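Local coordinates for tRNA dimethylallyltransferase (Bacillus halodurans, PDB 3EXA), which probably transfers a dimethylallyl group from dimethylallyl diphosphate to the adenine at position 37 of tRNAs that read codons beginning with uridine, at residues G29-M43 with V58-F72. Sequence-based numbering, arbitrary orientation.
Sequences GEVISGDSMQVYRGM and VPHHLIDIKDPSESF
Arg41 lays its guanidinium along the backbone of 64-66, with Asp64 O and Ile65 CA over one face; the chain runs extended from CG to NE, while its own N donates to Lys66 O. Two residues back, Val39 packs through both methyls: CG1 sits over the Phe72 ring face, 4.1 Å from its centroid, and CG2 meets Lys66 CB. Val39 O is gripped twice, by Ile65 N in the carbonyl plane (2.8 Å) and by Lys66 N from above it (3.1 Å). Tyr40 turns a ring edge to Asp67 O and Glu70 O, and its OH donates to Glu70 O at 3.1 Å. With a leucine in its place, Glu70 O would probably lose this donor, and the 67-70 turn the ring edge packed beside Pro68. Earlier in both segments, strands 29-33 and 60-61 pair in parallel: Val31 N bonds to Pro59 O, and Val31 O takes both the backbone N and ring ND1 of His61. Val31 CB stands squarely over the His60 ring. Within the chain, strand 60-61 is an outermost strand of the parallel sheet of this P-loop-type fold, 29-33 lying between it and 94-98, with helix 74-90 packed against Ile32, His61 and Leu62.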
loop_
_atom_site.group_PDB
_atom_site.type_symbol
_atom_site.label_atom_id
_atom_site.label_comp_id
_atom_site.label_asym_id
_atom_site.label_seq_id
_atom_site.Cartn_x
_atom_site.Cartn_y
_atom_site.Cartn_z
ATOM N N GLY A 29 -27.506 29.222 10.513
ATOM C CA GLY A 29 -26.468 28.288 10.113
ATOM C C GLY A 29 -25.178 28.888 9.576
ATOM O O GLY A 29 -25.085 30.099 9.392
ATOM N N GLU A 30 -24.171 28.043 9.347
ATOM C CA GLU A 30 -22.898 28.505 8.804
ATOM C C GLU A 30 -22.663 27.758 7.500
ATOM O O GLU A 30 -23.140 26.637 7.345
ATOM C CB GLU A 30 -21.758 28.224 9.775
ATOM C CG GLU A 30 -22.034 28.700 11.179
ATOM C CD GLU A 30 -20.771 28.799 12.008
ATOM O OE1 GLU A 30 -19.820 28.035 11.748
ATOM O OE2 GLU A 30 -20.727 29.643 12.924
ATOM N N VAL A 31 -21.936 28.353 6.558
ATOM C CA VAL A 31 -21.728 27.663 5.289
ATOM C C VAL A 31 -20.359 27.059 5.096
ATOM O O VAL A 31 -19.338 27.705 5.329
ATOM C CB VAL A 31 -21.973 28.577 4.060
ATOM C CG1 VAL A 31 -21.750 27.774 2.781
ATOM C CG2 VAL A 31 -23.374 29.158 4.085
ATOM N N ILE A 32 -20.335 25.809 4.662
ATOM C CA ILE A 32 -19.072 25.158 4.376
ATOM C C ILE A 32 -19.025 25.075 2.859
ATOM O O ILE A 32 -19.869 24.413 2.242
ATOM C CB ILE A 32 -18.999 23.744 4.928
ATOM C CG1 ILE A 32 -19.269 23.758 6.435
ATOM C CG2 ILE A 32 -17.623 23.168 4.624
ATOM C CD1 ILE A 32 -19.270 22.379 7.051
ATOM N N SER A 33 -18.047 25.757 2.265
ATOM C CA SER A 33 -17.885 25.785 0.819
ATOM C C SER A 33 -17.469 24.423 0.303
ATOM O O SER A 33 -16.463 23.869 0.742
ATOM C CB SER A 33 -16.832 26.818 0.414
ATOM O OG SER A 33 -16.617 26.780 -0.994
ATOM N N GLY A 34 -18.249 23.879 -0.624
ATOM C CA GLY A 34 -17.917 22.576 -1.170
ATOM C C GLY A 34 -17.164 22.673 -2.483
ATOM O O GLY A 34 -16.801 21.654 -3.065
ATOM N N ASP A 35 -16.920 23.897 -2.944
ATOM C CA ASP A 35 -16.223 24.133 -4.207
ATOM C C ASP A 35 -14.703 24.174 -4.028
ATOM O O ASP A 35 -14.143 25.167 -3.574
ATOM C CB ASP A 35 -16.743 25.437 -4.824
ATOM C CG ASP A 35 -16.048 25.797 -6.115
ATOM O OD1 ASP A 35 -16.611 26.613 -6.872
ATOM O OD2 ASP A 35 -14.946 25.279 -6.376
ATOM N N SER A 36 -14.054 23.081 -4.409
ATOM C CA SER A 36 -12.611 22.925 -4.295
ATOM C C SER A 36 -11.771 24.069 -4.851
ATOM O O SER A 36 -10.640 24.277 -4.405
ATOM C CB SER A 36 -12.186 21.623 -4.967
ATOM O OG SER A 36 -12.545 21.629 -6.342
HETATM N N MSE A 37 -12.293 24.807 -5.824
HETATM C CA MSE A 37 -11.526 25.913 -6.389
HETATM C C MSE A 37 -11.540 27.153 -5.511
HETATM O O MSE A 37 -10.632 27.977 -5.591
HETATM C CB MSE A 37 -12.032 26.262 -7.790
HETATM C CG MSE A 37 -11.577 25.279 -8.850
HETATM SE SE MSE A 37 -9.624 25.112 -8.935
HETATM C CE MSE A 37 -9.438 23.308 -8.195
ATOM N N GLN A 38 -12.565 27.272 -4.675
ATOM C CA GLN A 38 -12.708 28.407 -3.773
ATOM C C GLN A 38 -11.614 28.435 -2.714
ATOM O O GLN A 38 -11.456 29.440 -2.023
ATOM C CB GLN A 38 -14.051 28.354 -3.046
ATOM C CG GLN A 38 -15.271 28.346 -3.936
ATOM C CD GLN A 38 -15.483 29.667 -4.620
ATOM O OE1 GLN A 38 -14.642 30.113 -5.398
ATOM N NE2 GLN A 38 -16.608 30.307 -4.335
ATOM N N VAL A 39 -10.874 27.339 -2.564
ATOM C CA VAL A 39 -9.830 27.299 -1.541
ATOM C C VAL A 39 -8.599 28.108 -1.907
ATOM O O VAL A 39 -7.928 28.648 -1.025
ATOM C CB VAL A 39 -9.366 25.840 -1.215
ATOM C CG1 VAL A 39 -10.583 24.930 -1.005
ATOM C CG2 VAL A 39 -8.446 25.308 -2.308
ATOM N N TYR A 40 -8.318 28.211 -3.203
ATOM C CA TYR A 40 -7.133 28.928 -3.679
ATOM C C TYR A 40 -7.239 30.441 -3.623
ATOM O O TYR A 40 -8.058 31.043 -4.308
ATOM C CB TYR A 40 -6.809 28.492 -5.112
ATOM C CG TYR A 40 -6.474 27.022 -5.230
ATOM C CD1 TYR A 40 -5.269 26.520 -4.726
ATOM C CD2 TYR A 40 -7.363 26.133 -5.811
ATOM C CE1 TYR A 40 -4.964 25.166 -4.800
ATOM C CE2 TYR A 40 -7.072 24.777 -5.888
ATOM C CZ TYR A 40 -5.875 24.301 -5.383
ATOM O OH TYR A 40 -5.582 22.956 -5.457
ATOM N N ARG A 41 -6.396 31.059 -2.810
ATOM C CA ARG A 41 -6.415 32.506 -2.700
ATOM C C ARG A 41 -5.684 33.191 -3.842
ATOM O O ARG A 41 -4.692 32.677 -4.360
ATOM C CB ARG A 41 -5.835 32.948 -1.357
ATOM C CG ARG A 41 -4.860 31.983 -0.770
ATOM C CD ARG A 41 -4.675 32.294 0.684
ATOM N NE ARG A 41 -4.087 31.155 1.371
ATOM C CZ ARG A 41 -3.856 31.109 2.676
ATOM N NH1 ARG A 41 -4.161 32.145 3.446
ATOM N NH2 ARG A 41 -3.319 30.020 3.211
ATOM N N GLY A 42 -6.199 34.358 -4.226
ATOM C CA GLY A 42 -5.621 35.126 -5.314
ATOM C C GLY A 42 -6.332 34.806 -6.614
ATOM O O GLY A 42 -6.077 35.434 -7.642
HETATM N N MSE A 43 -7.214 33.811 -6.551
HETATM C CA MSE A 43 -8.005 33.358 -7.688
HETATM C C MSE A 43 -9.459 33.629 -7.330
HETATM O O MSE A 43 -10.191 32.729 -6.924
HETATM C CB MSE A 43 -7.775 31.857 -7.913
HETATM C CG MSE A 43 -6.379 31.538 -8.459
HETATM SE SE MSE A 43 -5.828 29.683 -8.378
HETATM C CE MSE A 43 -6.519 29.005 -10.047
ATOM N N VAL A 58 -23.440 35.874 7.044
ATOM C CA VAL A 58 -23.315 34.439 7.237
ATOM C C VAL A 58 -21.851 34.051 7.125
ATOM O O VAL A 58 -21.167 34.434 6.177
ATOM C CB VAL A 58 -24.110 33.650 6.185
ATOM C CG1 VAL A 58 -23.956 32.156 6.439
ATOM C CG2 VAL A 58 -25.578 34.050 6.229
ATOM N N PRO A 59 -21.343 33.301 8.104
ATOM C CA PRO A 59 -19.942 32.872 8.081
ATOM C C PRO A 59 -19.671 31.727 7.098
ATOM O O PRO A 59 -20.447 30.769 7.006
ATOM C CB PRO A 59 -19.687 32.460 9.528
ATOM C CG PRO A 59 -21.027 31.944 9.954
ATOM C CD PRO A 59 -21.970 32.975 9.393
ATOM N N HIS A 60 -18.570 31.841 6.365
ATOM C CA HIS A 60 -18.200 30.822 5.402
ATOM C C HIS A 60 -16.825 30.230 5.679
ATOM O O HIS A 60 -15.884 30.944 6.034
ATOM C CB HIS A 60 -18.256 31.393 3.981
ATOM C CG HIS A 60 -19.637 31.721 3.521
ATOM N ND1 HIS A 60 -20.083 31.454 2.242
ATOM C CD2 HIS A 60 -20.679 32.303 4.164
ATOM C CE1 HIS A 60 -21.332 31.855 2.119
ATOM N NE2 HIS A 60 -21.717 32.377 3.274
ATOM N N HIS A 61 -16.713 28.918 5.507
ATOM C CA HIS A 61 -15.456 28.231 5.756
ATOM C C HIS A 61 -14.853 27.570 4.527
ATOM O O HIS A 61 -15.556 27.244 3.567
ATOM C CB HIS A 61 -15.652 27.156 6.826
ATOM C CG HIS A 61 -16.334 27.644 8.063
ATOM N ND1 HIS A 61 -17.680 27.926 8.106
ATOM C CD2 HIS A 61 -15.848 27.923 9.294
ATOM C CE1 HIS A 61 -17.998 28.361 9.313
ATOM N NE2 HIS A 61 -16.904 28.370 10.052
ATOM N N LEU A 62 -13.541 27.361 4.591
ATOM C CA LEU A 62 -12.795 26.712 3.528
ATOM C C LEU A 62 -12.616 27.580 2.290
ATOM O O LEU A 62 -12.554 27.090 1.161
ATOM C CB LEU A 62 -13.472 25.391 3.173
ATOM C CG LEU A 62 -13.013 24.160 3.975
ATOM C CD1 LEU A 62 -12.629 24.511 5.413
ATOM C CD2 LEU A 62 -14.121 23.143 3.940
ATOM N N ILE A 63 -12.546 28.883 2.515
ATOM C CA ILE A 63 -12.337 29.820 1.433
ATOM C C ILE A 63 -10.986 30.479 1.659
ATOM O O ILE A 63 -10.697 30.960 2.759
ATOM C CB ILE A 63 -13.398 30.920 1.414
ATOM C CG1 ILE A 63 -14.788 30.306 1.343
ATOM C CG2 ILE A 63 -13.170 31.826 0.219
ATOM C CD1 ILE A 63 -15.097 29.640 0.039
ATOM N N ASP A 64 -10.156 30.491 0.622
ATOM C CA ASP A 64 -8.853 31.113 0.726
ATOM C C ASP A 64 -7.983 30.473 1.799
ATOM O O ASP A 64 -7.465 31.162 2.671
ATOM C CB ASP A 64 -9.047 32.607 1.008
ATOM C CG ASP A 64 -9.607 33.340 -0.187
ATOM O OD1 ASP A 64 -10.175 34.437 -0.034
ATOM O OD2 ASP A 64 -9.466 32.817 -1.307
ATOM N N ILE A 65 -7.804 29.158 1.722
ATOM C CA ILE A 65 -6.996 28.436 2.704
ATOM C C ILE A 65 -5.774 27.723 2.107
ATOM O O ILE A 65 -4.972 27.137 2.839
ATOM C CB ILE A 65 -7.834 27.366 3.411
ATOM C CG1 ILE A 65 -8.439 26.435 2.357
ATOM C CG2 ILE A 65 -8.920 28.018 4.253
ATOM C CD1 ILE A 65 -9.047 25.182 2.926
ATOM N N LYS A 66 -5.638 27.757 0.785
ATOM C CA LYS A 66 -4.523 27.096 0.109
ATOM C C LYS A 66 -3.915 27.938 -1.010
ATOM O O LYS A 66 -4.633 28.498 -1.834
ATOM C CB LYS A 66 -4.990 25.760 -0.475
ATOM C CG LYS A 66 -5.147 24.643 0.534
ATOM C CD LYS A 66 -3.816 23.987 0.805
ATOM C CE LYS A 66 -3.969 22.814 1.739
ATOM N NZ LYS A 66 -2.659 22.141 1.909
ATOM N N ASP A 67 -2.590 28.021 -1.034
ATOM C CA ASP A 67 -1.879 28.774 -2.067
ATOM C C ASP A 67 -2.050 28.042 -3.399
ATOM O O ASP A 67 -1.972 26.823 -3.445
ATOM C CB ASP A 67 -0.395 28.871 -1.707
ATOM C CG ASP A 67 0.439 29.460 -2.826
ATOM O OD1 ASP A 67 0.860 28.703 -3.722
ATOM O OD2 ASP A 67 0.662 30.687 -2.814
ATOM N N PRO A 68 -2.267 28.779 -4.502
ATOM C CA PRO A 68 -2.452 28.163 -5.824
ATOM C C PRO A 68 -1.413 27.143 -6.274
ATOM O O PRO A 68 -1.638 26.431 -7.252
ATOM C CB PRO A 68 -2.564 29.363 -6.773
ATOM C CG PRO A 68 -1.913 30.492 -6.015
ATOM C CD PRO A 68 -2.317 30.248 -4.592
ATOM N N SER A 69 -0.292 27.051 -5.561
ATOM C CA SER A 69 0.738 26.074 -5.917
ATOM C C SER A 69 0.502 24.746 -5.197
ATOM O O SER A 69 1.047 23.714 -5.591
ATOM C CB SER A 69 2.137 26.599 -5.565
ATOM O OG SER A 69 2.339 26.633 -4.164
ATOM N N GLU A 70 -0.315 24.778 -4.145
ATOM C CA GLU A 70 -0.617 23.584 -3.355
ATOM C C GLU A 70 -1.757 22.766 -3.933
ATOM O O GLU A 70 -2.564 23.264 -4.718
ATOM C CB GLU A 70 -0.989 23.968 -1.924
ATOM C CG GLU A 70 -0.059 24.975 -1.281
ATOM C CD GLU A 70 -0.434 25.274 0.161
ATOM O OE1 GLU A 70 -0.197 24.408 1.033
ATOM O OE2 GLU A 70 -0.974 26.371 0.424
ATOM N N SER A 71 -1.828 21.505 -3.527
ATOM C CA SER A 71 -2.891 20.621 -3.990
ATOM C C SER A 71 -3.925 20.485 -2.880
ATOM O O SER A 71 -3.605 20.643 -1.702
ATOM C CB SER A 71 -2.333 19.243 -4.318
ATOM O OG SER A 71 -1.949 18.587 -3.130
ATOM N N PHE A 72 -5.160 20.178 -3.262
ATOM C CA PHE A 72 -6.256 20.027 -2.311
ATOM C C PHE A 72 -7.159 18.873 -2.740
ATOM O O PHE A 72 -8.151 19.071 -3.446
ATOM C CB PHE A 72 -7.075 21.325 -2.241
ATOM C CG PHE A 72 -7.978 21.404 -1.044
ATOM C CD1 PHE A 72 -7.444 21.537 0.233
ATOM C CD2 PHE A 72 -9.358 21.301 -1.187
ATOM C CE1 PHE A 72 -8.270 21.561 1.348
ATOM C CE2 PHE A 72 -10.187 21.325 -0.076
ATOM C CZ PHE A 72 -9.642 21.454 1.196
#